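Local coordinates for maltose ABC transporter, periplasmic maltose-binding protein (PDB 2GHB), which probably binds maltose and related malto-oligosaccharides in the periplasm and hands them to an ABC transporter for uptake into the cell, at residues P3-W8 with Y28-E33; K85-T90 with G103-M108; A112-K117 with V319-S324; K175-N180 with M331-Q336. All blocks are in the same frame, centred on the assembly; numbering follows the deposited sequence.

The four contacts differ in burial: interactions 2 and 3 are buried, interaction 1 is partly buried and interaction 4 lies at the surface. Interaction 1, far out on the chain, pairs two parallel strands and is the one held by backbone hydrogen bonds, with charged and hydroxyl side chains added on its solvent side. Interactions 2 and 3 draw on the same long strand, 100-116; they meet where Thr322 of helix 316-327 packs against Tyr88 and Met108, and both rely on aromatic rings against aliphatic groups. Interaction 4 joins a small antiparallel sheet to a loop through branched aliphatic side chains and a proline, without strand pairing.

Interaction 1: residues P3-W8 with Y28-E33; sequences PKLTIW and YGVEVE
Glu33 N donates to Leu5 O over 2.7 Å, the shortest of the four backbone bonds. Leu5 N in turn reaches Glu31 O at 2.9 Å, Ile7 N reaches Glu33 O, and a longer bond of 3.3 Å runs from Glu31 N to Pro3 O where the pairing begins. The tight side is the face of Leu5 and Val32, where Ile7 CD1 rests on Val32 CG1 at 3.7 Å, and Leu5 CG meets Val30 CG1, the methyl that chi1 of -177° sets anti to the backbone N. Phe24 of helix 14-28 and Phe281 of helix 275-286 close over this apolar layer. The whole is a parallel pair within a right-handed beta-alpha-beta unit, strand 4-9, helix 14-28 and strand 31-36, as expected of the alpha/beta lobes of periplasmic binding proteins. The other face, with Lys4, Thr6, Glu31 and Glu33, is looser and polar. There the extended side chain of Glu33 lies alongside Thr6 and takes the hydroxyl bond from Thr6 OG1 to Glu33 OE2 at 2.7 Å, met from above the carboxylate plane. The other oxygen of Glu33 takes a salt bridge from Lys4, NZ to OE1 at 3.3 Å, weak as a hydrogen bond. With Glu33 exchanged for an alanine, the Lys4 ammonium would probably lose this mate and the Thr6 hydroxyl its acceptor. Glu31 turns its carboxylate elsewhere, to Lys25.

Interaction 2: residues K85-T90 with G103-M108; sequences KNFYET and GIPYAM
The Phe87 ring presents an edge to Pro105, with Pro105 O lying near the ring plane 3.4 Å from Phe87 CE1. That carbonyl also accepts a hydrogen bond from Ser304 OG, so the ring edge sits beside an oxygen whose polar need is already served. Farther round the same ring, Ile104 CG2 comes in obliquely, 3.9 Å from Phe87 CZ, while the proline ring touches through CG, 3.9 Å from Phe87 CD1. The Tyr88 ring is met obliquely as well, by a single methyl: Met108 CE lies 3.5 Å from Tyr88 CD2. The thioether follows behind it, with Met108 SD 5.2 Å from the ring centroid and 46° off the ring normal, a Met-aromatic contact. A bend at the last torsion of Met108, chi3 -65°, turns the methyl to the tyrosine, whereas the sulfur comes near Thr90 OG1. Were Phe87 a serine, Ile104 and Pro105 would be likely to face a gap, their apolar groups left without this partner.

Tyr88 holds the N-cap position of helix 89-94, so its ring packs at the very start of that helix. Ala91 and Leu92 of the helix add to the cover over Pro105, and Thr322 and Ala325 of helix 316-327 close on Met108. Between Pro105 and Met108 along the strand, Tyr106 and Ala107 both face Gln264 on strand 260-268. This is a classic beta bulge in the long strand 100-116, whose buried side chains here receive the turn leading into helix 89-94.

Interaction 3: residues A112-K117 with V319-S324; sequences ALIYNK and VGFTLS
Apolar contact does most of the joining here, and Ala112 stands at its centre. Its CB lies 3.8 Å from Phe321 CD1, approaching the ring obliquely; the CA atoms of Ala112 and Phe321 are 5.8 Å apart, consistent with a small side chain allowing the close approach. Ile114, two residues farther along the strand, reaches the same ring at another point. Its CD1 sits at the ring edge, near the plane, 4.1 Å from Phe321 CZ. The extended outer torsion of Ile114, chi2 -177°, carries that terminal methyl out to the aromatic group, and the two side chains slant across each other. Phe321 thus bridges alternate residues of one strand, with Ile233 of helix 233-238 and Leu302 of strand 302-303 also packing against it.

Contacts between polar and apolar atoms form the second group. Ser324, one helical turn after Phe321, has OG trans to the backbone nitrogen at chi1 -171°, which places it 3.8 Å from Ala112 CB. The hydroxyl has its hydrogen-bonding partner in Ile111 O, just before the strand segment, so this buried polar atom is satisfied while its flank rests against the alanine methyl. Gly320 contributes through its backbone, its carbonyl oxygen lying 4.3 Å from Ala112 CB.

Backbone bonding runs in other directions: Ala112 and Ile114 pair with Asn228 and Ile226 of strand 225-228, and Ser324 N bonds to Gly320 O within the helix. Strand 112-116 and helix 319-324 run at 154°, Phe321 and Ser324 packing on the strand's start, a helix-to-sheet contact of an alpha/beta lobe limited to that end.

Interaction 4: residues K175-N180 with M331-Q336; sequences KGLDVN and MPNVPQ
The edge strand of a small three-stranded antiparallel sheet meets an irregular loop here, in a contact made largely by aliphatic groups. Leu177 supplies the main projection: its CD1 lies 3.7 Å from Pro332 CB and 3.9 Å from Val334 CG1, so one methyl touches both the proline ring and the valine branch, which lie at about a right angle round it. The leucine chain is extended at its outer torsion, chi2 -178°, which carries CD1 across to the loop. Two residues on, Val179 CG1 approaches Val334 CG2 at 4.1 Å, and the valine pair slants past one another. The same Val179 methyl lies 3.9 Å from Gln336 OE1, where the bend at chi2 of Gln336 brings OE1 against it, the side chains crossing at about a right angle. Asp178 OD1 accepts from Asn180 N at 3.0 Å, an Asx turn at the corner formed by Val179 and Asn180.

Phe170, on the neighbouring strand 168-173, touches Val179, Pro332, Val334 and Gln336 alike. Asn333 is tied by its ND2 to Ala94 O and Ser96 O, and the loop itself runs from strand 329-330 toward helix 340-352.

Interaction 1: residues P3-W8 with Y28-E33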
loop_
_atom_site.group_PDB
_atom_site.type_symbol
_atom_site.label_atom_id
_atom_site.label_comp_id
_atom_site.label_asym_id
_atom_site.label_seq_id
_atom_site.Cartn_x
_atom_site.Cartn_y
_atom_site.Cartn_z
ATOM N N PRO A 3 -29.049 -4.392 -23.455
ATOM C CA PRO A 3 -28.210 -3.540 -22.618
ATOM C C PRO A 3 -27.068 -4.344 -21.981
ATOM O O PRO A 3 -27.320 -5.413 -21.431
ATOM C CB PRO A 3 -29.186 -3.045 -21.556
ATOM C CG PRO A 3 -30.170 -4.122 -21.422
ATOM C CD PRO A 3 -30.328 -4.719 -22.802
ATOM N N LYS A 4 -25.834 -3.850 -22.068
ATOM C CA LYS A 4 -24.685 -4.575 -21.485
ATOM C C LYS A 4 -23.670 -3.724 -20.687
ATOM O O LYS A 4 -23.601 -2.496 -20.819
ATOM C CB LYS A 4 -23.965 -5.387 -22.575
ATOM C CG LYS A 4 -22.676 -4.793 -23.092
ATOM C CD LYS A 4 -22.036 -5.700 -24.123
ATOM C CE LYS A 4 -21.115 -4.904 -25.049
ATOM N NZ LYS A 4 -21.006 -5.533 -26.415
ATOM N N LEU A 5 -22.897 -4.406 -19.841
ATOM C CA LEU A 5 -21.768 -3.789 -19.136
ATOM C C LEU A 5 -20.512 -4.499 -19.555
ATOM O O LEU A 5 -20.483 -5.730 -19.661
ATOM C CB LEU A 5 -21.903 -3.900 -17.625
ATOM C CG LEU A 5 -23.083 -3.241 -16.935
ATOM C CD1 LEU A 5 -23.065 -3.651 -15.466
ATOM C CD2 LEU A 5 -23.027 -1.727 -17.082
ATOM N N THR A 6 -19.483 -3.711 -19.818
ATOM C CA THR A 6 -18.184 -4.208 -20.127
ATOM C C THR A 6 -17.281 -3.906 -18.921
ATOM O O THR A 6 -17.363 -2.824 -18.345
ATOM C CB THR A 6 -17.631 -3.546 -21.403
ATOM O OG1 THR A 6 -18.494 -3.856 -22.511
ATOM C CG2 THR A 6 -16.226 -4.047 -21.698
ATOM N N ILE A 7 -16.445 -4.875 -18.555
ATOM C CA ILE A 7 -15.524 -4.763 -17.443
ATOM C C ILE A 7 -14.150 -5.140 -17.944
ATOM O O ILE A 7 -13.996 -6.167 -18.587
ATOM C CB ILE A 7 -15.872 -5.742 -16.286
ATOM C CG1 ILE A 7 -17.336 -5.614 -15.892
ATOM C CG2 ILE A 7 -14.962 -5.498 -15.061
ATOM C CD1 ILE A 7 -17.722 -6.470 -14.690
ATOM N N TRP A 8 -13.167 -4.288 -17.674
ATOM C CA TRP A 8 -11.762 -4.633 -17.881
ATOM C C TRP A 8 -11.179 -5.003 -16.522
ATOM O O TRP A 8 -11.192 -4.183 -15.575
ATOM C CB TRP A 8 -10.968 -3.466 -18.470
ATOM C CG TRP A 8 -11.447 -2.997 -19.826
ATOM C CD1 TRP A 8 -12.234 -3.695 -20.722
ATOM C CD2 TRP A 8 -11.137 -1.748 -20.465
ATOM N NE1 TRP A 8 -12.433 -2.944 -21.852
ATOM C CE2 TRP A 8 -11.778 -1.750 -21.723
ATOM C CE3 TRP A 8 -10.390 -0.618 -20.090
ATOM C CZ2 TRP A 8 -11.687 -0.674 -22.611
ATOM C CZ3 TRP A 8 -10.317 0.460 -20.973
ATOM C CH2 TRP A 8 -10.958 0.420 -22.212
ATOM N N TYR A 28 -31.133 -8.891 -13.407
ATOM C CA TYR A 28 -31.327 -7.529 -13.926
ATOM C C TYR A 28 -31.431 -7.429 -15.447
ATOM O O TYR A 28 -31.659 -6.341 -15.982
ATOM C CB TYR A 28 -30.204 -6.605 -13.434
ATOM C CG TYR A 28 -30.305 -6.261 -11.972
ATOM C CD1 TYR A 28 -31.084 -5.194 -11.559
ATOM C CD2 TYR A 28 -29.625 -6.998 -11.000
ATOM C CE1 TYR A 28 -31.198 -4.870 -10.238
ATOM C CE2 TYR A 28 -29.736 -6.682 -9.667
ATOM C CZ TYR A 28 -30.530 -5.612 -9.295
ATOM O OH TYR A 28 -30.670 -5.251 -7.973
ATOM N N GLY A 29 -31.255 -8.548 -16.144
ATOM C CA GLY A 29 -31.414 -8.581 -17.593
ATOM C C GLY A 29 -30.240 -7.995 -18.339
ATOM O O GLY A 29 -30.284 -7.911 -19.573
ATOM N N VAL A 30 -29.181 -7.608 -17.614
ATOM C CA VAL A 30 -28.039 -6.939 -18.231
ATOM C C VAL A 30 -26.947 -7.974 -18.495
ATOM O O VAL A 30 -26.531 -8.651 -17.580
ATOM C CB VAL A 30 -27.479 -5.793 -17.324
ATOM C CG1 VAL A 30 -26.325 -5.063 -18.026
ATOM C CG2 VAL A 30 -28.552 -4.801 -16.980
ATOM N N GLU A 31 -26.499 -8.090 -19.743
ATOM C CA GLU A 31 -25.341 -8.941 -20.114
ATOM C C GLU A 31 -24.028 -8.307 -19.620
ATOM O O GLU A 31 -23.828 -7.101 -19.763
ATOM C CB GLU A 31 -25.301 -9.097 -21.634
ATOM C CG GLU A 31 -24.014 -9.686 -22.259
ATOM C CD GLU A 31 -23.932 -11.183 -22.244
ATOM O OE1 GLU A 31 -24.978 -11.856 -22.047
ATOM O OE2 GLU A 31 -22.793 -11.694 -22.439
ATOM N N VAL A 32 -23.144 -9.108 -19.032
ATOM C CA VAL A 32 -21.858 -8.592 -18.553
ATOM C C VAL A 32 -20.726 -9.220 -19.335
ATOM O O VAL A 32 -20.475 -10.408 -19.237
ATOM C CB VAL A 32 -21.688 -8.802 -17.035
ATOM C CG1 VAL A 32 -20.333 -8.311 -16.571
ATOM C CG2 VAL A 32 -22.823 -8.092 -16.294
ATOM N N GLU A 33 -20.070 -8.403 -20.144
ATOM C CA GLU A 33 -18.948 -8.829 -20.957
ATOM C C GLU A 33 -17.671 -8.532 -20.160
ATOM O O GLU A 33 -17.532 -7.437 -19.629
ATOM C CB GLU A 33 -19.042 -8.095 -22.305
ATOM C CG GLU A 33 -17.771 -7.786 -23.011
ATOM C CD GLU A 33 -18.030 -6.939 -24.262
ATOM O OE1 GLU A 33 -18.657 -7.488 -25.179
ATOM O OE2 GLU A 33 -17.639 -5.735 -24.314
#

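Interaction 2: residues K85-T90 with G103-M108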
loop_
_atom_site.group_PDB
_atom_site.type_symbol
_atom_site.label_atom_id
_atom_site.label_comp_id
_atom_site.label_asym_id
_atom_site.label_seq_id
_atom_site.Cartn_x
_atom_site.Cartn_y
_atom_site.Cartn_z
ATOM N N LYS A 85 -18.967 -0.458 5.896
ATOM C CA LYS A 85 -18.421 -0.590 7.253
ATOM C C LYS A 85 -17.466 -1.793 7.411
ATOM O O LYS A 85 -16.695 -1.848 8.368
ATOM C CB LYS A 85 -19.554 -0.705 8.296
ATOM C CG LYS A 85 -20.395 -1.976 8.212
ATOM C CD LYS A 85 -21.371 -2.073 9.370
ATOM C CE LYS A 85 -22.455 -3.124 9.162
ATOM N NZ LYS A 85 -21.996 -4.350 8.426
ATOM N N ASN A 86 -17.518 -2.748 6.485
ATOM C CA ASN A 86 -16.696 -3.960 6.587
ATOM C C ASN A 86 -15.349 -3.877 5.839
ATOM O O ASN A 86 -14.580 -4.842 5.782
ATOM C CB ASN A 86 -17.521 -5.158 6.118
ATOM C CG ASN A 86 -18.714 -5.462 7.051
ATOM O OD1 ASN A 86 -19.871 -5.472 6.625
ATOM N ND2 ASN A 86 -18.424 -5.740 8.302
ATOM N N PHE A 87 -15.059 -2.717 5.270
ATOM C CA PHE A 87 -13.819 -2.508 4.548
ATOM C C PHE A 87 -12.851 -1.788 5.471
ATOM O O PHE A 87 -13.281 -1.003 6.301
ATOM C CB PHE A 87 -14.074 -1.665 3.312
ATOM C CG PHE A 87 -14.697 -2.415 2.182
ATOM C CD1 PHE A 87 -13.940 -2.838 1.112
ATOM C CD2 PHE A 87 -16.066 -2.683 2.178
ATOM C CE1 PHE A 87 -14.540 -3.536 0.039
ATOM C CE2 PHE A 87 -16.662 -3.360 1.121
ATOM C CZ PHE A 87 -15.889 -3.787 0.056
ATOM N N TYR A 88 -11.558 -2.052 5.333
ATOM C CA TYR A 88 -10.517 -1.257 6.034
ATOM C C TYR A 88 -10.562 0.225 5.638
ATOM O O TYR A 88 -10.635 0.569 4.432
ATOM C CB TYR A 88 -9.116 -1.805 5.727
ATOM C CG TYR A 88 -8.874 -3.157 6.374
ATOM C CD1 TYR A 88 -8.596 -3.248 7.744
ATOM C CD2 TYR A 88 -8.941 -4.308 5.632
ATOM C CE1 TYR A 88 -8.397 -4.511 8.362
ATOM C CE2 TYR A 88 -8.736 -5.569 6.222
ATOM C CZ TYR A 88 -8.475 -5.653 7.580
ATOM O OH TYR A 88 -8.283 -6.877 8.134
ATOM N N GLU A 89 -10.467 1.092 6.640
ATOM C CA GLU A 89 -10.597 2.531 6.412
ATOM C C GLU A 89 -9.584 2.977 5.389
ATOM O O GLU A 89 -9.908 3.752 4.494
ATOM C CB GLU A 89 -10.418 3.345 7.703
ATOM C CG GLU A 89 -11.467 3.046 8.815
ATOM C CD GLU A 89 -11.360 3.990 10.029
ATOM O OE1 GLU A 89 -10.478 4.912 10.035
ATOM O OE2 GLU A 89 -12.186 3.808 10.975
ATOM N N THR A 90 -8.362 2.475 5.481
ATOM C CA THR A 90 -7.303 2.972 4.579
ATOM C C THR A 90 -7.465 2.519 3.119
ATOM O O THR A 90 -6.958 3.162 2.218
ATOM C CB THR A 90 -5.868 2.675 5.102
ATOM O OG1 THR A 90 -5.481 1.347 4.767
ATOM C CG2 THR A 90 -5.793 2.841 6.589
ATOM N N GLY A 103 -14.206 4.380 -5.716
ATOM C CA GLY A 103 -14.034 2.975 -6.098
ATOM C C GLY A 103 -14.238 2.015 -4.940
ATOM O O GLY A 103 -14.367 2.435 -3.792
ATOM N N ILE A 104 -14.286 0.719 -5.263
ATOM C CA ILE A 104 -14.427 -0.347 -4.270
ATOM C C ILE A 104 -13.132 -1.118 -4.305
ATOM O O ILE A 104 -12.830 -1.774 -5.287
ATOM C CB ILE A 104 -15.591 -1.281 -4.595
ATOM C CG1 ILE A 104 -16.925 -0.502 -4.543
ATOM C CG2 ILE A 104 -15.594 -2.488 -3.645
ATOM C CD1 ILE A 104 -17.279 0.070 -3.165
ATOM N N PRO A 105 -12.345 -1.038 -3.231
ATOM C CA PRO A 105 -11.046 -1.707 -3.234
ATOM C C PRO A 105 -11.191 -3.230 -3.037
ATOM O O PRO A 105 -12.068 -3.664 -2.326
ATOM C CB PRO A 105 -10.353 -1.076 -2.015
ATOM C CG PRO A 105 -11.429 -0.800 -1.101
ATOM C CD PRO A 105 -12.625 -0.410 -1.938
ATOM N N TYR A 106 -10.332 -4.015 -3.649
ATOM C CA TYR A 106 -10.306 -5.457 -3.420
ATOM C C TYR A 106 -8.977 -6.014 -2.853
ATOM O O TYR A 106 -8.935 -7.190 -2.429
ATOM C CB TYR A 106 -10.615 -6.205 -4.688
ATOM C CG TYR A 106 -9.645 -5.985 -5.813
ATOM C CD1 TYR A 106 -8.540 -6.802 -5.965
ATOM C CD2 TYR A 106 -9.854 -4.997 -6.753
ATOM C CE1 TYR A 106 -7.657 -6.637 -7.008
ATOM C CE2 TYR A 106 -8.951 -4.805 -7.825
ATOM C CZ TYR A 106 -7.876 -5.625 -7.944
ATOM O OH TYR A 106 -6.971 -5.468 -8.976
ATOM N N ALA A 107 -7.917 -5.200 -2.849
ATOM C CA ALA A 107 -6.592 -5.650 -2.430
ATOM C C ALA A 107 -5.754 -4.492 -1.953
ATOM O O ALA A 107 -5.816 -3.405 -2.540
ATOM C CB ALA A 107 -5.874 -6.344 -3.584
ATOM N N MET A 108 -4.946 -4.755 -0.925
ATOM C CA MET A 108 -3.993 -3.806 -0.354
ATOM C C MET A 108 -2.579 -4.422 -0.413
ATOM O O MET A 108 -2.409 -5.636 -0.579
ATOM C CB MET A 108 -4.314 -3.513 1.110
ATOM C CG MET A 108 -5.604 -2.805 1.387
ATOM S SD MET A 108 -5.808 -2.346 3.106
ATOM C CE MET A 108 -5.899 -3.911 3.968
#

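Interaction 3: residues A112-K117 with V319-S324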
loop_
_atom_site.group_PDB
_atom_site.type_symbol
_atom_site.label_atom_id
_atom_site.label_comp_id
_atom_site.label_asym_id
_atom_site.label_seq_id
_atom_site.Cartn_x
_atom_site.Cartn_y
_atom_site.Cartn_z
ATOM N N ALA A 112 6.001 -5.053 5.897
ATOM C CA ALA A 112 5.935 -5.452 7.315
ATOM C C ALA A 112 7.242 -6.107 7.770
ATOM O O ALA A 112 8.175 -6.252 6.992
ATOM C CB ALA A 112 4.763 -6.405 7.548
ATOM N N LEU A 113 7.286 -6.519 9.030
ATOM C CA LEU A 113 8.460 -7.251 9.548
ATOM C C LEU A 113 8.496 -8.673 9.005
ATOM O O LEU A 113 7.583 -9.468 9.258
ATOM C CB LEU A 113 8.471 -7.294 11.074
ATOM C CG LEU A 113 9.754 -7.918 11.692
ATOM C CD1 LEU A 113 10.936 -6.981 11.536
ATOM C CD2 LEU A 113 9.540 -8.246 13.141
ATOM N N ILE A 114 9.531 -8.969 8.232
ATOM C CA ILE A 114 9.817 -10.319 7.793
ATOM C C ILE A 114 11.103 -10.769 8.518
ATOM O O ILE A 114 12.100 -10.042 8.522
ATOM C CB ILE A 114 10.016 -10.379 6.294
ATOM C CG1 ILE A 114 8.872 -9.634 5.587
ATOM C CG2 ILE A 114 10.108 -11.854 5.826
ATOM C CD1 ILE A 114 8.958 -9.699 4.109
ATOM N N TYR A 115 11.048 -11.951 9.141
ATOM C CA TYR A 115 12.128 -12.434 10.014
ATOM C C TYR A 115 12.477 -13.917 9.821
ATOM O O TYR A 115 11.616 -14.724 9.444
ATOM C CB TYR A 115 11.783 -12.158 11.482
ATOM C CG TYR A 115 10.528 -12.825 11.999
ATOM C CD1 TYR A 115 10.598 -14.011 12.725
ATOM C CD2 TYR A 115 9.268 -12.253 11.792
ATOM C CE1 TYR A 115 9.445 -14.619 13.227
ATOM C CE2 TYR A 115 8.107 -12.853 12.281
ATOM C CZ TYR A 115 8.201 -14.038 12.994
ATOM O OH TYR A 115 7.071 -14.636 13.480
ATOM N N ASN A 116 13.753 -14.254 10.058
ATOM C CA ASN A 116 14.248 -15.631 9.893
ATOM C C ASN A 116 14.080 -16.331 11.219
ATOM O O ASN A 116 14.757 -15.992 12.196
ATOM C CB ASN A 116 15.714 -15.650 9.450
ATOM C CG ASN A 116 16.135 -16.990 8.848
ATOM O OD1 ASN A 116 15.661 -18.052 9.256
ATOM N ND2 ASN A 116 17.019 -16.938 7.868
ATOM N N LYS A 117 13.145 -17.279 11.275
ATOM C CA LYS A 117 12.847 -17.970 12.539
ATOM C C LYS A 117 14.062 -18.728 13.094
ATOM O O LYS A 117 14.164 -18.914 14.306
ATOM C CB LYS A 117 11.652 -18.914 12.400
ATOM C CG LYS A 117 10.305 -18.223 12.529
ATOM C CD LYS A 117 9.180 -19.207 12.216
ATOM C CE LYS A 117 7.814 -18.557 12.266
ATOM N NZ LYS A 117 6.728 -19.536 11.948
ATOM N N VAL A 319 -2.109 -12.272 7.739
ATOM C CA VAL A 319 -2.486 -11.529 8.928
ATOM C C VAL A 319 -1.476 -10.438 9.267
ATOM O O VAL A 319 -1.867 -9.318 9.587
ATOM C CB VAL A 319 -2.662 -12.463 10.146
ATOM C CG1 VAL A 319 -2.787 -11.664 11.429
ATOM C CG2 VAL A 319 -3.889 -13.336 9.954
ATOM N N GLY A 320 -0.186 -10.764 9.200
ATOM C CA GLY A 320 0.843 -9.815 9.600
ATOM C C GLY A 320 0.906 -8.655 8.624
ATOM O O GLY A 320 0.917 -7.498 9.042
ATOM N N PHE A 321 0.935 -8.986 7.335
ATOM C CA PHE A 321 0.857 -7.981 6.259
ATOM C C PHE A 321 -0.412 -7.116 6.340
ATOM O O PHE A 321 -0.330 -5.891 6.200
ATOM C CB PHE A 321 0.922 -8.628 4.866
ATOM C CG PHE A 321 2.302 -9.054 4.445
ATOM C CD1 PHE A 321 3.372 -8.155 4.474
ATOM C CD2 PHE A 321 2.537 -10.352 4.006
ATOM C CE1 PHE A 321 4.636 -8.549 4.084
ATOM C CE2 PHE A 321 3.804 -10.748 3.617
ATOM C CZ PHE A 321 4.850 -9.847 3.637
ATOM N N THR A 322 -1.564 -7.737 6.585
ATOM C CA THR A 322 -2.830 -7.000 6.489
ATOM C C THR A 322 -3.000 -6.060 7.676
ATOM O O THR A 322 -3.534 -4.962 7.540
ATOM C CB THR A 322 -4.056 -7.953 6.292
ATOM O OG1 THR A 322 -3.856 -8.748 5.121
ATOM C CG2 THR A 322 -5.351 -7.164 6.094
ATOM N N LEU A 323 -2.528 -6.484 8.845
ATOM C CA LEU A 323 -2.509 -5.625 10.020
ATOM C C LEU A 323 -1.600 -4.407 9.829
ATOM O O LEU A 323 -1.903 -3.313 10.293
ATOM C CB LEU A 323 -2.047 -6.417 11.239
ATOM C CG LEU A 323 -2.925 -7.612 11.640
ATOM C CD1 LEU A 323 -2.405 -8.197 12.949
ATOM C CD2 LEU A 323 -4.398 -7.237 11.735
ATOM N N SER A 324 -0.490 -4.607 9.134
ATOM C CA SER A 324 0.435 -3.520 8.809
ATOM C C SER A 324 -0.286 -2.527 7.882
ATOM O O SER A 324 -0.339 -1.300 8.151
ATOM C CB SER A 324 1.710 -4.116 8.175
ATOM O OG SER A 324 2.742 -3.165 8.010
#

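Interaction 4: residues K175-N180 with M331-Q336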
loop_
_atom_site.group_PDB
_atom_site.type_symbol
_atom_site.label_atom_id
_atom_site.label_comp_id
_atom_site.label_asym_id
_atom_site.label_seq_id
_atom_site.Cartn_x
_atom_site.Cartn_y
_atom_site.Cartn_z
ATOM N N LYS A 175 -12.536 16.924 3.410
ATOM C CA LYS A 175 -12.735 17.348 2.021
ATOM C C LYS A 175 -11.605 16.913 1.103
ATOM O O LYS A 175 -11.524 17.367 -0.038
ATOM C CB LYS A 175 -12.912 18.878 1.950
ATOM C CG LYS A 175 -14.297 19.364 2.427
ATOM C CD LYS A 175 -15.436 18.955 1.439
ATOM C CE LYS A 175 -16.795 18.821 2.131
ATOM N NZ LYS A 175 -16.828 17.697 3.124
ATOM N N GLY A 176 -10.738 16.029 1.588
ATOM C CA GLY A 176 -9.668 15.482 0.769
ATOM C C GLY A 176 -8.296 15.876 1.267
ATOM O O GLY A 176 -8.173 16.482 2.339
ATOM N N LEU A 177 -7.272 15.499 0.493
ATOM C CA LEU A 177 -5.880 15.871 0.772
ATOM C C LEU A 177 -5.630 17.358 0.504
ATOM O O LEU A 177 -5.790 17.831 -0.637
ATOM C CB LEU A 177 -4.905 15.076 -0.095
ATOM C CG LEU A 177 -4.942 13.542 -0.013
ATOM C CD1 LEU A 177 -3.883 12.986 -0.912
ATOM C CD2 LEU A 177 -4.750 13.041 1.390
ATOM N N ASP A 178 -5.201 18.068 1.550
ATOM C CA ASP A 178 -4.736 19.462 1.441
ATOM C C ASP A 178 -3.259 19.481 1.041
ATOM O O ASP A 178 -2.368 19.288 1.888
ATOM C CB ASP A 178 -4.965 20.173 2.770
ATOM C CG ASP A 178 -4.574 21.648 2.742
ATOM O OD1 ASP A 178 -4.037 22.146 1.735
ATOM O OD2 ASP A 178 -4.792 22.300 3.770
ATOM N N VAL A 179 -2.995 19.713 -0.244
ATOM C CA VAL A 179 -1.638 19.668 -0.761
ATOM C C VAL A 179 -0.766 20.858 -0.327
ATOM O O VAL A 179 0.455 20.849 -0.565
ATOM C CB VAL A 179 -1.572 19.523 -2.309
ATOM C CG1 VAL A 179 -2.347 18.282 -2.788
ATOM C CG2 VAL A 179 -2.062 20.791 -3.016
ATOM N N ASN A 180 -1.382 21.867 0.288
ATOM C CA ASN A 180 -0.651 23.006 0.828
ATOM C C ASN A 180 -0.236 22.772 2.288
ATOM O O ASN A 180 0.592 23.516 2.803
ATOM C CB ASN A 180 -1.494 24.291 0.749
ATOM C CG ASN A 180 -1.874 24.673 -0.677
ATOM O OD1 ASN A 180 -3.047 24.939 -0.959
ATOM N ND2 ASN A 180 -0.895 24.716 -1.572
ATOM N N MET A 331 -0.644 5.840 -0.317
ATOM C CA MET A 331 0.227 6.725 -1.051
ATOM C C MET A 331 -0.676 7.777 -1.703
ATOM O O MET A 331 -1.670 7.419 -2.325
ATOM C CB MET A 331 1.023 5.955 -2.087
ATOM C CG MET A 331 1.982 4.981 -1.425
ATOM S SD MET A 331 3.036 4.113 -2.544
ATOM C CE MET A 331 2.042 2.672 -2.888
ATOM N N PRO A 332 -0.379 9.076 -1.513
ATOM C CA PRO A 332 -1.334 10.078 -2.031
ATOM C C PRO A 332 -1.635 9.899 -3.518
ATOM O O PRO A 332 -0.733 9.747 -4.329
ATOM C CB PRO A 332 -0.649 11.420 -1.698
ATOM C CG PRO A 332 0.178 11.078 -0.438
ATOM C CD PRO A 332 0.752 9.725 -0.825
ATOM N N ASN A 333 -2.931 9.882 -3.825
ATOM C CA ASN A 333 -3.445 9.580 -5.167
ATOM C C ASN A 333 -3.589 10.828 -6.076
ATOM O O ASN A 333 -4.406 10.859 -7.020
ATOM C CB ASN A 333 -4.781 8.792 -5.075
ATOM C CG ASN A 333 -5.866 9.521 -4.325
ATOM O OD1 ASN A 333 -5.812 10.740 -4.126
ATOM N ND2 ASN A 333 -6.859 8.776 -3.868
ATOM N N VAL A 334 -2.755 11.830 -5.814
ATOM C CA VAL A 334 -2.841 13.102 -6.501
ATOM C C VAL A 334 -1.507 13.327 -7.174
ATOM O O VAL A 334 -0.491 12.808 -6.721
ATOM C CB VAL A 334 -3.202 14.232 -5.533
ATOM C CG1 VAL A 334 -4.411 13.833 -4.710
ATOM C CG2 VAL A 334 -2.033 14.567 -4.607
ATOM N N PRO A 335 -1.497 14.084 -8.280
ATOM C CA PRO A 335 -0.283 14.201 -9.099
ATOM C C PRO A 335 0.880 14.953 -8.439
ATOM O O PRO A 335 2.013 14.804 -8.868
ATOM C CB PRO A 335 -0.771 14.945 -10.345
ATOM C CG PRO A 335 -1.989 15.652 -9.933
ATOM C CD PRO A 335 -2.621 14.867 -8.831
ATOM N N GLN A 336 0.586 15.736 -7.411
ATOM C CA GLN A 336 1.607 16.431 -6.614
ATOM C C GLN A 336 2.550 15.471 -5.862
ATOM O O GLN A 336 3.644 15.879 -5.439
ATOM C CB GLN A 336 0.937 17.352 -5.585
ATOM C CG GLN A 336 0.177 18.559 -6.156
ATOM C CD GLN A 336 -1.082 18.183 -6.937
ATOM O OE1 GLN A 336 -1.884 17.348 -6.504
ATOM N NE2 GLN A 336 -1.249 18.799 -8.113
#